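Local coordinates for protein VAL-1 (Chlorella virus, PDB 3GNE) that probably cleaves alginate by beta-elimination, acting as a virus-encoded alginate lyase of polysaccharide lyase family 14, at residues 4-8 with 18-22; 58-64 with 213-219; 155-160 with 192-197. One frame throughout, in Å; residues are numbered along the deposited sequence.

Contact 1 of 3, residues 4-8 with 18-22; sequences ISTLD and SWNVD. With GOL (glycerol), chain F.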
# COMPACT_ATOMS: atom_id res chain seq x y z
N ILE A 4 -7.26 -5.98 -14.68
CA ILE A 4 -6.27 -6.51 -15.60
C ILE A 4 -5.93 -7.93 -15.20
O ILE A 4 -5.91 -8.83 -16.06
CB ILE A 4 -5.05 -5.57 -15.68
CG1 ILE A 4 -5.47 -4.17 -16.14
CG2 ILE A 4 -3.96 -6.16 -16.59
CD1 ILE A 4 -4.41 -3.12 -15.80
N SER A 5 -5.65 -8.17 -13.93
CA SER A 5 -5.36 -9.52 -13.52
C SER A 5 -5.56 -9.61 -12.00
O SER A 5 -5.58 -8.58 -11.30
CB SER A 5 -3.93 -9.97 -13.81
OG SER A 5 -2.99 -9.12 -13.16
N THR A 6 -5.70 -10.83 -11.54
CA THR A 6 -5.93 -11.12 -10.12
C THR A 6 -4.83 -12.08 -9.66
O THR A 6 -4.61 -13.10 -10.33
CB THR A 6 -7.30 -11.79 -9.97
OG1 THR A 6 -8.31 -10.89 -10.43
CG2 THR A 6 -7.55 -12.14 -8.48
N LEU A 7 -4.19 -11.77 -8.55
CA LEU A 7 -3.16 -12.66 -8.06
C LEU A 7 -3.75 -13.98 -7.63
O LEU A 7 -4.72 -14.02 -6.86
CB LEU A 7 -2.50 -11.96 -6.89
CG LEU A 7 -1.43 -12.77 -6.15
CD1 LEU A 7 -0.27 -13.23 -7.08
CD2 LEU A 7 -0.90 -11.93 -4.99
N ASP A 8 -3.16 -15.09 -8.09
CA ASP A 8 -3.55 -16.39 -7.58
C ASP A 8 -2.69 -16.72 -6.37
O ASP A 8 -1.47 -16.97 -6.45
CB ASP A 8 -3.28 -17.40 -8.70
CG ASP A 8 -3.67 -18.80 -8.29
OD1 ASP A 8 -3.67 -19.68 -9.21
OD2 ASP A 8 -3.98 -19.07 -7.10
N SER A 18 1.51 -14.46 -13.58
CA SER A 18 1.88 -13.28 -14.33
C SER A 18 2.16 -12.11 -13.40
O SER A 18 2.59 -11.05 -13.93
CB SER A 18 0.79 -12.87 -15.30
OG SER A 18 -0.36 -12.48 -14.57
N TRP A 19 1.94 -12.22 -12.10
CA TRP A 19 2.31 -11.11 -11.21
C TRP A 19 3.82 -11.04 -10.96
O TRP A 19 4.29 -9.97 -10.48
CB TRP A 19 1.58 -11.22 -9.85
CG TRP A 19 0.22 -10.59 -9.95
CD1 TRP A 19 -0.69 -10.73 -10.97
CD2 TRP A 19 -0.38 -9.71 -9.01
NE1 TRP A 19 -1.82 -9.98 -10.71
CE2 TRP A 19 -1.64 -9.34 -9.50
CE3 TRP A 19 0.05 -9.18 -7.77
CZ2 TRP A 19 -2.50 -8.48 -8.81
CZ3 TRP A 19 -0.81 -8.32 -7.09
CH2 TRP A 19 -2.08 -7.97 -7.62
N ASN A 20 4.58 -12.10 -11.23
CA ASN A 20 6.04 -12.04 -10.99
C ASN A 20 6.33 -11.63 -9.54
O ASN A 20 7.05 -10.66 -9.26
CB ASN A 20 6.71 -11.09 -11.97
CG ASN A 20 6.26 -11.34 -13.42
OD1 ASN A 20 5.76 -10.43 -14.11
ND2 ASN A 20 6.48 -12.56 -13.83
N VAL A 21 5.73 -12.40 -8.63
CA VAL A 21 5.90 -12.12 -7.20
C VAL A 21 7.27 -12.55 -6.74
O VAL A 21 7.72 -13.65 -7.09
CB VAL A 21 4.84 -12.87 -6.39
CG1 VAL A 21 5.10 -12.78 -4.90
CG2 VAL A 21 3.45 -12.26 -6.70
N ASP A 22 7.91 -11.68 -5.98
CA ASP A 22 9.24 -12.00 -5.46
C ASP A 22 9.33 -11.48 -4.02
O ASP A 22 8.44 -10.74 -3.56
CB ASP A 22 10.31 -11.36 -6.34
CG ASP A 22 11.69 -12.00 -6.28
OD1 ASP A 22 11.89 -13.07 -5.67
OD2 ASP A 22 12.63 -11.41 -6.91
C1 GOL F . -1.72 -14.15 -11.46
O1 GOL F . -1.27 -14.78 -10.27
C2 GOL F . -2.61 -15.23 -12.14
O2 GOL F . -3.27 -14.66 -13.25
C3 GOL F . -1.69 -16.38 -12.55
O3 GOL F . -0.95 -15.85 -13.65
O HOH W 1 -0.63 -9.61 -14.43
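Trp19 lays one face of its indole against Leu7, and the two residues account for most of the 249 Å² buried between residues 4-8 and 18-22. Leu7 CB stands over the six-membered ring, almost on its normal and 3.7 Å from its centroid, which makes a CH-pi contact. The backbone of Leu7 joins in: its N lies 3.6 Å from Trp19 CE2. Because Leu7 CG is turned anti to the backbone N (chi1 176°), the isobutyl end runs on over the indole. CD2 comes near Trp19 CE3, while CD1 packs beside Trp19 CB and CG and reaches Val21 CG2 at 3.9 Å.

Ser5 takes the polar corner of the indole. Trp19 NE1 donates to Ser5 OG over 2.8 Å, but the bond is bent, with an angle of 134° at the hydrogen, and OG is tilted 28° from the ring plane. A water hydrogen-bonds to both nearby hydroxyls, 2.7 Å from Ser5 OG and 2.9 Å from Ser18 OG, so two polar contacts hold the Ser5 oxygen at the edge of the ring. A glycerol, probably from the crystallisation liquor, forms a second bridge: Asp8 N donates to its O1 over 2.9 Å and Ser18 N to its O3 over 2.8 Å.

Leu7 also touches Phe238 and Phe61, and Trp19 packs on Pro65 and Ala63. Ser5 and its neighbour Ile4 both face Met240 in a classic beta bulge of the strand pair 3-6 and 231-241. The contact thus joins the end of strand 3-6, in one sheet, to the entry of edge strand 21-25, in the other: a mainly apolar closure, with one indole-hydroxyl bond beside it, consistent with the beta-sandwich of concanavalin-like lyases.

Contact 2 of 3, residues 58-64 with 213-219; sequences GFSFSAV and SRFDWNT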
# COMPACT_ATOMS: atom_id res chain seq x y z
N GLY A 58 2.73 -9.88 10.38
CA GLY A 58 2.34 -9.56 9.01
C GLY A 58 3.01 -10.46 7.99
O GLY A 58 3.45 -11.55 8.28
N PHE A 59 3.08 -9.91 6.76
CA PHE A 59 3.75 -10.61 5.66
C PHE A 59 4.01 -9.57 4.58
O PHE A 59 3.38 -8.51 4.58
CB PHE A 59 2.98 -11.82 5.11
CG PHE A 59 1.72 -11.50 4.31
CD1 PHE A 59 1.75 -11.65 2.92
CD2 PHE A 59 0.54 -11.06 4.90
CE1 PHE A 59 0.65 -11.39 2.12
CE2 PHE A 59 -0.59 -10.80 4.13
CZ PHE A 59 -0.52 -10.96 2.76
N SER A 60 4.91 -9.93 3.67
CA SER A 60 5.24 -8.99 2.59
C SER A 60 5.53 -9.76 1.31
O SER A 60 5.86 -10.93 1.34
CB SER A 60 6.45 -8.14 3.00
OG SER A 60 7.60 -8.93 3.10
N PHE A 61 5.44 -8.98 0.21
CA PHE A 61 5.92 -9.49 -1.09
C PHE A 61 5.99 -8.30 -2.04
O PHE A 61 5.36 -7.29 -1.80
CB PHE A 61 5.02 -10.59 -1.68
CG PHE A 61 3.60 -10.18 -2.00
CD1 PHE A 61 3.31 -9.72 -3.30
CD2 PHE A 61 2.57 -10.30 -1.08
CE1 PHE A 61 2.02 -9.39 -3.65
CE2 PHE A 61 1.26 -9.92 -1.39
CZ PHE A 61 1.02 -9.48 -2.69
N SER A 62 6.75 -8.45 -3.13
CA SER A 62 6.64 -7.45 -4.20
C SER A 62 6.14 -8.17 -5.46
O SER A 62 6.17 -9.40 -5.54
CB SER A 62 7.98 -6.78 -4.46
OG SER A 62 8.95 -7.75 -4.87
N ALA A 63 5.69 -7.34 -6.41
CA ALA A 63 5.24 -7.89 -7.67
C ALA A 63 5.42 -6.83 -8.74
O ALA A 63 5.24 -5.63 -8.50
CB ALA A 63 3.78 -8.30 -7.61
N VAL A 64 5.72 -7.27 -9.94
CA VAL A 64 5.78 -6.39 -11.13
C VAL A 64 4.91 -7.08 -12.18
O VAL A 64 5.42 -7.80 -13.05
CB VAL A 64 7.21 -6.14 -11.60
CG1 VAL A 64 7.22 -5.12 -12.72
CG2 VAL A 64 8.14 -5.61 -10.47
N SER A 213 7.07 1.35 -10.71
CA SER A 213 8.02 0.22 -10.90
C SER A 213 7.61 -1.02 -10.20
O SER A 213 8.05 -2.07 -10.64
CB SER A 213 9.42 0.68 -10.50
OG SER A 213 9.43 1.12 -9.16
N ARG A 214 6.81 -0.99 -9.13
CA ARG A 214 6.37 -2.25 -8.54
C ARG A 214 5.18 -2.05 -7.63
O ARG A 214 4.92 -0.93 -7.18
CB ARG A 214 7.46 -2.97 -7.69
CG ARG A 214 7.78 -2.26 -6.36
CD ARG A 214 8.84 -3.08 -5.62
NE ARG A 214 9.09 -2.69 -4.23
CZ ARG A 214 9.89 -1.70 -3.82
NH1 ARG A 214 10.49 -0.93 -4.76
NH2 ARG A 214 10.04 -1.49 -2.53
N PHE A 215 4.47 -3.13 -7.37
CA PHE A 215 3.59 -3.25 -6.22
C PHE A 215 4.38 -3.79 -5.05
O PHE A 215 5.13 -4.77 -5.21
CB PHE A 215 2.46 -4.23 -6.55
CG PHE A 215 1.43 -4.40 -5.43
CD1 PHE A 215 0.66 -3.31 -4.99
CD2 PHE A 215 1.27 -5.67 -4.85
CE1 PHE A 215 -0.30 -3.49 -3.99
CE2 PHE A 215 0.28 -5.82 -3.88
CZ PHE A 215 -0.50 -4.76 -3.45
N ASP A 216 4.25 -3.14 -3.90
CA ASP A 216 4.95 -3.59 -2.73
C ASP A 216 3.92 -3.81 -1.64
O ASP A 216 3.23 -2.89 -1.20
CB ASP A 216 5.94 -2.51 -2.29
CG ASP A 216 6.91 -3.09 -1.27
OD1 ASP A 216 7.92 -3.72 -1.68
OD2 ASP A 216 6.69 -3.00 -0.06
N TRP A 217 3.79 -5.05 -1.19
CA TRP A 217 2.91 -5.44 -0.12
C TRP A 217 3.75 -5.61 1.13
O TRP A 217 4.72 -6.35 1.12
CB TRP A 217 2.21 -6.78 -0.43
CG TRP A 217 1.26 -7.05 0.70
CD1 TRP A 217 1.41 -7.96 1.71
CD2 TRP A 217 0.02 -6.37 0.91
NE1 TRP A 217 0.33 -7.88 2.54
CE2 TRP A 217 -0.56 -6.93 2.08
CE3 TRP A 217 -0.67 -5.39 0.22
CZ2 TRP A 217 -1.79 -6.51 2.59
CZ3 TRP A 217 -1.91 -4.96 0.72
CH2 TRP A 217 -2.44 -5.52 1.87
N ASN A 218 3.43 -4.96 2.22
CA ASN A 218 4.19 -5.19 3.45
C ASN A 218 3.32 -4.70 4.60
O ASN A 218 3.24 -3.52 4.88
CB ASN A 218 5.51 -4.44 3.39
CG ASN A 218 6.43 -4.92 4.50
OD1 ASN A 218 6.02 -5.60 5.42
ND2 ASN A 218 7.69 -4.57 4.37
N THR A 219 2.61 -5.67 5.23
CA THR A 219 1.62 -5.28 6.22
C THR A 219 2.19 -5.53 7.61
O THR A 219 2.78 -6.56 7.91
CB THR A 219 0.30 -6.03 5.99
OG1 THR A 219 -0.65 -5.54 6.97
CG2 THR A 219 0.37 -7.55 6.15
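Phe61 and Trp217 pair across two antiparallel strands, 59-63 and 213-219, joined by five backbone hydrogen bonds. Phe61 and Trp217 exchange two, Trp217 N to Phe61 O at 2.8 Å and Phe61 N to Trp217 O at 2.9 Å; Ala63 and Phe215 exchange two more, and Thr219 N donates to Phe59 O. Ser60-Asn218 and Ser62-Asp216 are the non-hydrogen-bonded pairs between them.

Aromatic contacts fill one face of this ladder. Trp217 CB sits over the Phe61 ring, 3.6 Å from its centroid, as a CH-pi contact offset toward the rim. Trp217 NE1 stands above the Phe59 ring, 3.2 Å from CZ, the two ring planes inclined at 42°. Phe61 CZ lies at the edge of the Phe215 ring, 3.9 Å from CE2, the two planes oblique. With CG anti to the backbone N (chi1 -177°), Trp217 carries its indole in among Phe59, Trp77, Phe235 and Phe238.

Polar groups occupy the other face. Arg214 grips Asp216 side-on, NE to OD1 at 3.0 Å on the anti side and NH2 to the same oxygen from above the carboxylate plane, both from the same face. Asp216 OD2 and Asn218 ND2 hold a glycerol, probably from the crystallisation liquor, which may mark part of the sugar-binding face, as inferred from related lyases.

An aromatic face turned to the opposing sheet, with polar residues on the other, is consistent with a concanavalin-like beta-sandwich.

Contact 3 of 3, residues 155-160 with 192-197; sequences DFKNAL and VNGKKE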
# COMPACT_ATOMS: atom_id res chain seq x y z
N ASP A 155 -11.80 11.54 5.72
CA ASP A 155 -12.75 10.97 4.78
C ASP A 155 -12.99 9.51 5.06
O ASP A 155 -14.00 8.99 4.56
CB ASP A 155 -12.21 11.15 3.35
CG ASP A 155 -11.88 12.59 2.99
OD1 ASP A 155 -12.80 13.41 3.17
OD2 ASP A 155 -10.75 12.83 2.53
N PHE A 156 -12.15 8.84 5.84
CA PHE A 156 -12.27 7.40 6.00
C PHE A 156 -12.23 7.01 7.46
O PHE A 156 -11.75 5.95 7.80
CB PHE A 156 -11.15 6.65 5.24
CG PHE A 156 -11.24 6.83 3.72
CD1 PHE A 156 -10.24 7.50 3.05
CD2 PHE A 156 -12.30 6.32 3.00
CE1 PHE A 156 -10.25 7.67 1.67
CE2 PHE A 156 -12.35 6.45 1.62
CZ PHE A 156 -11.32 7.13 0.97
N LYS A 157 -12.71 7.89 8.35
CA LYS A 157 -12.73 7.49 9.76
C LYS A 157 -13.58 6.23 9.91
O LYS A 157 -14.67 6.09 9.33
CB LYS A 157 -13.20 8.60 10.70
CG LYS A 157 -12.32 9.84 10.77
CD LYS A 157 -12.64 10.82 11.88
CE LYS A 157 -11.94 12.18 11.57
NZ LYS A 157 -10.46 11.92 11.46
N ASN A 158 -13.08 5.29 10.69
CA ASN A 158 -13.74 4.02 10.97
C ASN A 158 -14.25 3.35 9.71
O ASN A 158 -15.27 2.65 9.71
CB ASN A 158 -14.86 4.31 11.98
CG ASN A 158 -15.43 3.02 12.54
OD1 ASN A 158 -14.68 2.13 12.98
ND2 ASN A 158 -16.76 2.95 12.49
N ALA A 159 -13.54 3.53 8.60
CA ALA A 159 -14.02 2.95 7.34
C ALA A 159 -13.90 1.43 7.33
O ALA A 159 -14.68 0.74 6.67
CB ALA A 159 -13.26 3.54 6.15
N LEU A 160 -12.90 0.91 8.03
CA LEU A 160 -12.69 -0.54 8.08
C LEU A 160 -13.58 -1.13 9.16
O LEU A 160 -13.34 -0.97 10.36
CB LEU A 160 -11.22 -0.85 8.34
CG LEU A 160 -10.25 -0.28 7.30
CD1 LEU A 160 -8.82 -0.46 7.81
CD2 LEU A 160 -10.44 -0.98 5.94
N VAL A 192 -12.32 3.05 -0.34
CA VAL A 192 -12.61 2.11 0.74
C VAL A 192 -14.12 1.86 0.69
O VAL A 192 -14.92 2.80 0.84
CB VAL A 192 -12.22 2.59 2.14
CG1 VAL A 192 -12.47 1.46 3.11
CG2 VAL A 192 -10.72 3.01 2.17
N ASN A 193 -14.52 0.62 0.45
CA ASN A 193 -15.93 0.20 0.41
C ASN A 193 -16.72 1.13 -0.44
O ASN A 193 -17.81 1.58 -0.13
CB ASN A 193 -16.49 0.09 1.82
CG ASN A 193 -15.79 -1.03 2.60
OD1 ASN A 193 -15.50 -2.08 2.00
ND2 ASN A 193 -15.60 -0.81 3.87
N GLY A 194 -16.22 1.43 -1.64
CA GLY A 194 -16.92 2.19 -2.64
C GLY A 194 -16.75 3.69 -2.52
O GLY A 194 -17.12 4.42 -3.45
N LYS A 195 -16.21 4.23 -1.42
CA LYS A 195 -16.01 5.67 -1.29
C LYS A 195 -14.61 6.03 -1.80
O LYS A 195 -13.63 5.47 -1.31
CB LYS A 195 -16.13 6.15 0.15
CG LYS A 195 -15.85 7.63 0.35
CD LYS A 195 -16.14 8.01 1.82
CE LYS A 195 -15.99 9.53 1.92
NZ LYS A 195 -16.24 10.09 3.27
N LYS A 196 -14.53 6.93 -2.77
CA LYS A 196 -13.29 7.29 -3.42
C LYS A 196 -12.90 8.72 -3.08
O LYS A 196 -13.78 9.63 -3.14
CB LYS A 196 -13.48 7.20 -4.95
CG LYS A 196 -12.23 7.54 -5.77
CD LYS A 196 -12.48 7.24 -7.24
CE LYS A 196 -11.34 7.37 -8.21
NZ LYS A 196 -11.84 6.92 -9.57
N GLU A 197 -11.63 8.92 -2.76
CA GLU A 197 -11.05 10.25 -2.63
C GLU A 197 -9.82 10.37 -3.53
O GLU A 197 -9.05 9.41 -3.66
CB GLU A 197 -10.65 10.59 -1.18
CG GLU A 197 -11.84 10.62 -0.20
CD GLU A 197 -12.84 11.73 -0.41
OE1 GLU A 197 -12.55 12.72 -1.10
OE2 GLU A 197 -13.96 11.63 0.12
O HOH W 2 -15.39 12.92 3.11
O HOH W 3 -16.47 1.80 4.95
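A type I' beta turn from Val192 to Lys195 connects two strands of a hairpin, and the loop carrying Asp155, Phe156 and Ala159 packs against its flank. Phe156 sits between Val192 CG2 on one face, 4.0 Å from the ring centroid in a CH-pi contact, and CB of its own neighbour Asp155 on the other. At the ring edge Lys195 O approaches in plane, 3.3 Å from Phe156 CE2, and Glu197 CG comes obliquely to CZ at 3.7 Å. Val192 CG1 meets Ala159 CB at 3.8 Å.

Lys195 stretches its fully extended chain past Phe156, CG being anti to the backbone N (chi1 176°), and NZ donates to Asp155 O at 2.8 Å, on a lone pair in the carbonyl plane. A water accepts from the same NZ and donates to Asp155 OD1. The carboxylates of Asp155 and Glu197 stack, their planes 19° apart, with OD1 and OE2 at 3.7 Å. The nearby ammonium probably eases this like-charge approach. A second water spans Ala159 O and Asn193 ND2; Asn193 is tied further to Arg167 N and Asn166.

Phe156 and Leu160 pack on Val125 of one sheet, while Leu160 and Val192 also touch Ile168 of the other. The loop thus lies at the margin of the sandwich, two side chains turned inward, against a beta-hairpin with a two-residue type I' turn (Asn193-Gly194).

How the contacts relate
From the N terminus, contact 1 closes a short loop, nine residues long, between strand 3-6 and the start of strand 21-25, and is complete before contact 2 opens. Contact 2 brings together strands separated by 148 residues, and contact 3 falls wholly within that span, closing 31 residues. Contacts 1 and 2 adjoin: strands 21-25 and 59-63 are neighbours in one sheet, where Asp22 O and Ser62 N probably share a hydrogen bond. Contact 3 touches neither, its centre about 22 Å from that of contact 2. Contact 1 joins the two main sheets; contact 3 fixes the loop after strand 149-151 onto the hairpin of strands 186-192 and 195-202; contact 2 builds the seven-stranded sheet.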